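Local coordinates for protein Rab GDP dissociation inhibitor alpha (PDB 6C87) that probably binds prenylated Rab GTPases in their GDP-bound state, slowing nucleotide release and drawing them off membranes, as other Rab GDP dissociation inhibitors do, at residues A[50-64]-A[386-398]. Residues are numbered along the deposited sequence; the frame is centred on the assembly and turned at random.
Sequences ESASLNLDQMFEKFR and PIDEKFVYILDTY
The ring of Phe391 lies among three side chains of helix 56-64. Met59 reaches it over one face: bends at chi2 and chi3 bring its CE to 3.9 Å from the ring centroid, a CH-pi contact, while SD stands farther off above the same face. Phe60 takes the edge of Phe391 toward its own face, an offset edge-to-face pair with planes at 80° and Phe60 CE1 3.9 Å from Phe391 CZ. Phe63 is held on three sides, with Phe391 CB centred over one face, Lys62 CG near the rim of the opposite one, and Tyr393 at its edge, where Phe63 CZ meets Tyr393 CD1 at 3.6 Å. This aromatic cluster seats the helix on the large mixed sheet of the GDI fold; the axes of helix 56-64 and strand segment 389-398 cross at 58°. Toward the Glu50 end, the Tyr393 hydroxyl donates in plane to a lone pair of Glu50 O (OH to O, 2.8 Å). At the other, the Arg64 guanidinium lays one face against Phe391 and turns its edge to the strand. Its NH2 bonds Lys390 O at 3.1 Å, approaching from above the carbonyl plane, and forms a salt bridge with Glu389 OE1; a water links NH1, weakly, to Val392 N.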
loop_
_atom_site.group_PDB
_atom_site.type_symbol
_atom_site.label_atom_id
_atom_site.label_comp_id
_atom_site.label_asym_id
_atom_site.label_seq_id
_atom_site.Cartn_x
_atom_site.Cartn_y
_atom_site.Cartn_z
ATOM N N GLU A 50 19.729 30.459 1.793
ATOM C CA GLU A 50 21.004 30.053 2.362
ATOM C C GLU A 50 21.702 28.996 1.519
ATOM O O GLU A 50 22.899 28.760 1.716
ATOM C CB GLU A 50 20.806 29.538 3.785
ATOM C CG GLU A 50 20.230 30.566 4.745
ATOM C CD GLU A 50 19.945 29.985 6.119
ATOM O OE1 GLU A 50 19.796 28.747 6.225
ATOM O OE2 GLU A 50 19.871 30.765 7.090
ATOM N N SER A 51 20.994 28.352 0.589
ATOM C CA SER A 51 21.596 27.334 -0.262
ATOM C C SER A 51 21.805 27.850 -1.678
ATOM O O SER A 51 21.903 27.060 -2.623
ATOM C CB SER A 51 20.750 26.057 -0.274
ATOM O OG SER A 51 19.489 26.264 -0.883
ATOM N N ALA A 52 21.925 29.165 -1.825
ATOM C CA ALA A 52 21.992 29.795 -3.131
ATOM C C ALA A 52 23.256 29.383 -3.871
ATOM O O ALA A 52 24.219 28.869 -3.288
ATOM C CB ALA A 52 21.940 31.320 -2.991
ATOM N N SER A 53 23.228 29.593 -5.184
ATOM C CA SER A 53 24.355 29.313 -6.063
ATOM C C SER A 53 25.008 30.642 -6.422
ATOM O O SER A 53 24.376 31.498 -7.049
ATOM C CB SER A 53 23.897 28.564 -7.316
ATOM O OG SER A 53 24.983 28.303 -8.193
ATOM N N LEU A 54 26.255 30.821 -6.010
ATOM C CA LEU A 54 26.942 32.096 -6.148
ATOM C C LEU A 54 28.099 31.998 -7.131
ATOM O O LEU A 54 28.768 30.961 -7.226
ATOM C CB LEU A 54 27.469 32.581 -4.789
ATOM C CG LEU A 54 26.503 33.360 -3.888
ATOM C CD1 LEU A 54 25.265 32.544 -3.571
ATOM C CD2 LEU A 54 27.205 33.781 -2.608
ATOM N N ASN A 55 28.349 33.104 -7.842
ATOM C CA ASN A 55 29.567 33.207 -8.621
ATOM C C ASN A 55 30.649 33.818 -7.736
ATOM O O ASN A 55 30.412 34.153 -6.570
ATOM C CB ASN A 55 29.346 33.996 -9.920
ATOM C CG ASN A 55 28.987 35.462 -9.694
ATOM O OD1 ASN A 55 29.546 36.143 -8.832
ATOM N ND2 ASN A 55 28.051 35.953 -10.487
ATOM N N LEU A 56 31.849 33.982 -8.304
ATOM C CA LEU A 56 33.000 34.369 -7.497
ATOM C C LEU A 56 32.856 35.796 -6.972
ATOM O O LEU A 56 33.136 36.058 -5.797
ATOM C CB LEU A 56 34.285 34.194 -8.304
ATOM C CG LEU A 56 35.605 34.196 -7.528
ATOM C CD1 LEU A 56 35.668 33.041 -6.525
ATOM C CD2 LEU A 56 36.783 34.129 -8.478
ATOM N N ASP A 57 32.405 36.728 -7.818
ATOM C CA ASP A 57 32.166 38.091 -7.346
ATOM C C ASP A 57 31.160 38.092 -6.201
ATOM O O ASP A 57 31.319 38.828 -5.218
ATOM C CB ASP A 57 31.650 38.976 -8.483
ATOM C CG ASP A 57 32.696 39.249 -9.564
ATOM O OD1 ASP A 57 32.282 39.492 -10.719
ATOM O OD2 ASP A 57 33.912 39.186 -9.286
ATOM N N GLN A 58 30.109 37.278 -6.321
ATOM C CA GLN A 58 29.096 37.195 -5.274
ATOM C C GLN A 58 29.661 36.572 -4.000
ATOM O O GLN A 58 29.286 36.972 -2.892
ATOM C CB GLN A 58 27.877 36.414 -5.780
ATOM C CG GLN A 58 27.080 37.142 -6.866
ATOM C CD GLN A 58 26.019 36.272 -7.534
ATOM O OE1 GLN A 58 26.188 35.056 -7.696
ATOM N NE2 GLN A 58 24.914 36.900 -7.925
ATOM N N MET A 59 30.556 35.586 -4.134
ATOM C CA MET A 59 31.216 35.016 -2.959
ATOM C C MET A 59 32.050 36.069 -2.240
ATOM O O MET A 59 31.991 36.195 -1.013
ATOM C CB MET A 59 32.096 33.839 -3.366
ATOM C CG MET A 59 31.326 32.637 -3.844
ATOM S SD MET A 59 30.500 31.756 -2.517
ATOM C CE MET A 59 31.872 31.049 -1.627
ATOM N N PHE A 60 32.843 36.834 -2.997
ATOM C CA PHE A 60 33.676 37.868 -2.390
ATOM C C PHE A 60 32.839 38.983 -1.768
ATOM O O PHE A 60 33.206 39.514 -0.715
ATOM C CB PHE A 60 34.658 38.431 -3.416
ATOM C CG PHE A 60 35.976 37.710 -3.435
ATOM C CD1 PHE A 60 36.074 36.425 -3.953
ATOM C CD2 PHE A 60 37.113 38.305 -2.908
ATOM C CE1 PHE A 60 37.287 35.755 -3.960
ATOM C CE2 PHE A 60 38.334 37.641 -2.911
ATOM C CZ PHE A 60 38.421 36.364 -3.437
ATOM N N GLU A 61 31.723 39.369 -2.398
ATOM C CA GLU A 61 30.853 40.351 -1.751
ATOM C C GLU A 61 30.286 39.791 -0.449
ATOM O O GLU A 61 30.301 40.466 0.586
ATOM C CB GLU A 61 29.731 40.794 -2.692
ATOM N N LYS A 62 29.855 38.528 -0.463
ATOM C CA LYS A 62 29.226 37.953 0.721
ATOM C C LYS A 62 30.228 37.749 1.855
ATOM O O LYS A 62 29.917 38.034 3.015
ATOM C CB LYS A 62 28.538 36.633 0.355
ATOM C CG LYS A 62 27.893 35.897 1.525
ATOM C CD LYS A 62 27.093 34.693 1.060
ATOM C CE LYS A 62 26.384 33.991 2.215
ATOM N NZ LYS A 62 25.256 34.783 2.768
ATOM N N PHE A 63 31.430 37.254 1.551
ATOM C CA PHE A 63 32.359 36.834 2.596
ATOM C C PHE A 63 33.514 37.795 2.840
ATOM O O PHE A 63 34.253 37.598 3.810
ATOM C CB PHE A 63 32.915 35.448 2.276
ATOM C CG PHE A 63 31.886 34.372 2.341
ATOM C CD1 PHE A 63 31.515 33.833 3.565
ATOM C CD2 PHE A 63 31.254 33.924 1.186
ATOM C CE1 PHE A 63 30.545 32.843 3.641
ATOM C CE2 PHE A 63 30.285 32.934 1.252
ATOM C CZ PHE A 63 29.930 32.392 2.484
ATOM N N ARG A 64 33.712 38.806 1.990
ATOM C CA ARG A 64 34.865 39.682 2.170
ATOM C C ARG A 64 34.490 41.155 2.263
ATOM O O ARG A 64 35.219 41.932 2.890
ATOM C CB ARG A 64 35.874 39.471 1.038
ATOM C CG ARG A 64 36.371 38.044 0.936
ATOM C CD ARG A 64 37.400 37.721 2.016
ATOM N NE ARG A 64 38.282 36.653 1.569
ATOM C CZ ARG A 64 38.125 35.387 1.934
ATOM N NH1 ARG A 64 37.139 35.063 2.764
ATOM N NH2 ARG A 64 38.949 34.450 1.486
ATOM N N PRO A 386 47.681 22.776 -0.587
ATOM C CA PRO A 386 47.407 24.212 -0.420
ATOM C C PRO A 386 46.017 24.661 -0.894
ATOM O O PRO A 386 45.499 24.113 -1.863
ATOM C CB PRO A 386 48.502 24.876 -1.266
ATOM C CG PRO A 386 48.893 23.862 -2.275
ATOM C CD PRO A 386 48.519 22.491 -1.763
ATOM N N ILE A 387 45.444 25.663 -0.224
ATOM C CA ILE A 387 44.113 26.184 -0.532
ATOM C C ILE A 387 44.243 27.601 -1.085
ATOM O O ILE A 387 44.804 28.483 -0.424
ATOM C CB ILE A 387 43.204 26.157 0.711
ATOM C CG1 ILE A 387 43.035 24.719 1.216
ATOM C CG2 ILE A 387 41.852 26.792 0.411
ATOM C CD1 ILE A 387 42.290 24.611 2.526
ATOM N N ASP A 388 43.682 27.830 -2.278
ATOM C CA ASP A 388 43.792 29.140 -2.918
ATOM C C ASP A 388 42.950 30.180 -2.195
ATOM O O ASP A 388 43.414 31.293 -1.924
ATOM C CB ASP A 388 43.362 29.050 -4.384
ATOM C CG ASP A 388 44.383 28.355 -5.266
ATOM O OD1 ASP A 388 45.432 27.881 -4.767
ATOM O OD2 ASP A 388 44.116 28.281 -6.482
ATOM N N GLU A 389 41.693 29.846 -1.919
ATOM C CA GLU A 389 40.750 30.703 -1.217
ATOM C C GLU A 389 39.861 29.852 -0.337
ATOM O O GLU A 389 39.499 28.727 -0.704
ATOM C CB GLU A 389 39.869 31.548 -2.152
ATOM C CG GLU A 389 40.565 32.732 -2.764
ATOM C CD GLU A 389 40.858 33.824 -1.752
ATOM O OE1 GLU A 389 40.343 33.742 -0.611
ATOM O OE2 GLU A 389 41.585 34.777 -2.111
ATOM N N LYS A 390 39.546 30.391 0.838
ATOM C CA LYS A 390 38.758 29.697 1.842
ATOM C C LYS A 390 37.681 30.639 2.372
ATOM O O LYS A 390 37.978 31.778 2.755
ATOM C CB LYS A 390 39.676 29.202 2.965
ATOM C CG LYS A 390 38.984 28.416 4.032
ATOM C CD LYS A 390 39.913 28.060 5.182
ATOM C CE LYS A 390 40.656 29.284 5.696
ATOM N NZ LYS A 390 41.049 29.089 7.113
ATOM N N PHE A 391 36.442 30.159 2.421
ATOM C CA PHE A 391 35.320 30.939 2.929
ATOM C C PHE A 391 34.637 30.190 4.062
ATOM O O PHE A 391 34.220 29.041 3.883
ATOM C CB PHE A 391 34.289 31.225 1.840
ATOM C CG PHE A 391 34.865 31.797 0.591
ATOM C CD1 PHE A 391 35.093 33.168 0.484
ATOM C CD2 PHE A 391 35.172 30.973 -0.486
ATOM C CE1 PHE A 391 35.615 33.714 -0.680
ATOM C CE2 PHE A 391 35.698 31.511 -1.659
ATOM C CZ PHE A 391 35.920 32.890 -1.753
ATOM N N VAL A 392 34.502 30.847 5.212
ATOM C CA VAL A 392 33.851 30.246 6.374
ATOM C C VAL A 392 32.375 30.628 6.374
ATOM O O VAL A 392 32.027 31.811 6.451
ATOM C CB VAL A 392 34.525 30.676 7.685
ATOM C CG1 VAL A 392 33.770 30.090 8.861
ATOM C CG2 VAL A 392 35.960 30.199 7.709
ATOM N N TYR A 393 31.510 29.621 6.315
ATOM C CA TYR A 393 30.067 29.811 6.189
ATOM C C TYR A 393 29.383 29.054 7.328
ATOM O O TYR A 393 29.199 27.834 7.253
ATOM C CB TYR A 393 29.590 29.333 4.820
ATOM C CG TYR A 393 28.140 29.622 4.508
ATOM C CD1 TYR A 393 27.572 30.857 4.799
ATOM C CD2 TYR A 393 27.340 28.657 3.917
ATOM C CE1 TYR A 393 26.245 31.119 4.506
ATOM C CE2 TYR A 393 26.017 28.910 3.611
ATOM C CZ TYR A 393 25.470 30.139 3.913
ATOM O OH TYR A 393 24.145 30.379 3.614
ATOM N N ILE A 394 29.008 29.773 8.380
ATOM C CA ILE A 394 28.371 29.194 9.559
ATOM C C ILE A 394 26.897 29.585 9.570
ATOM O O ILE A 394 26.553 30.761 9.378
ATOM C CB ILE A 394 29.081 29.653 10.841
ATOM C CG1 ILE A 394 30.571 29.324 10.742
ATOM C CG2 ILE A 394 28.453 28.990 12.058
ATOM C CD1 ILE A 394 31.410 29.951 11.825
ATOM N N LEU A 395 26.027 28.602 9.806
ATOM C CA LEU A 395 24.585 28.810 9.784
ATOM C C LEU A 395 23.936 28.190 11.010
ATOM O O LEU A 395 24.339 27.117 11.463
ATOM C CB LEU A 395 23.957 28.196 8.533
ATOM C CG LEU A 395 24.277 28.826 7.181
ATOM C CD1 LEU A 395 23.663 27.986 6.069
ATOM C CD2 LEU A 395 23.770 30.266 7.128
ATOM N N ASP A 396 22.907 28.858 11.515
ATOM C CA ASP A 396 22.046 28.277 12.529
ATOM C C ASP A 396 21.039 27.340 11.868
ATOM O O ASP A 396 20.551 27.604 10.762
ATOM C CB ASP A 396 21.317 29.385 13.291
ATOM C CG ASP A 396 22.257 30.248 14.125
ATOM O OD1 ASP A 396 23.116 29.700 14.846
ATOM O OD2 ASP A 396 22.139 31.485 14.057
ATOM N N THR A 397 20.716 26.251 12.556
ATOM C CA THR A 397 19.750 25.282 12.065
ATOM C C THR A 397 18.497 25.321 12.932
ATOM O O THR A 397 18.553 25.618 14.132
ATOM C CB THR A 397 20.350 23.869 12.040
ATOM O OG1 THR A 397 20.780 23.492 13.351
ATOM C CG2 THR A 397 21.552 23.845 11.131
ATOM N N TYR A 398 17.352 25.054 12.305
ATOM C CA TYR A 398 16.079 25.171 12.999
ATOM C C TYR A 398 15.166 24.024 12.608
ATOM O O TYR A 398 15.313 23.409 11.548
ATOM C CB TYR A 398 15.365 26.495 12.699
ATOM C CG TYR A 398 16.109 27.736 13.135
ATOM C CD1 TYR A 398 17.032 28.349 12.289
ATOM C CD2 TYR A 398 15.896 28.292 14.390
ATOM C CE1 TYR A 398 17.718 29.484 12.679
ATOM C CE2 TYR A 398 16.576 29.429 14.791
ATOM C CZ TYR A 398 17.486 30.023 13.932
ATOM O OH TYR A 398 18.167 31.155 14.326
HETATM O O HOH W 1 20.477 26.296 8.145
HETATM O O HOH W 2 35.738 33.539 5.075
#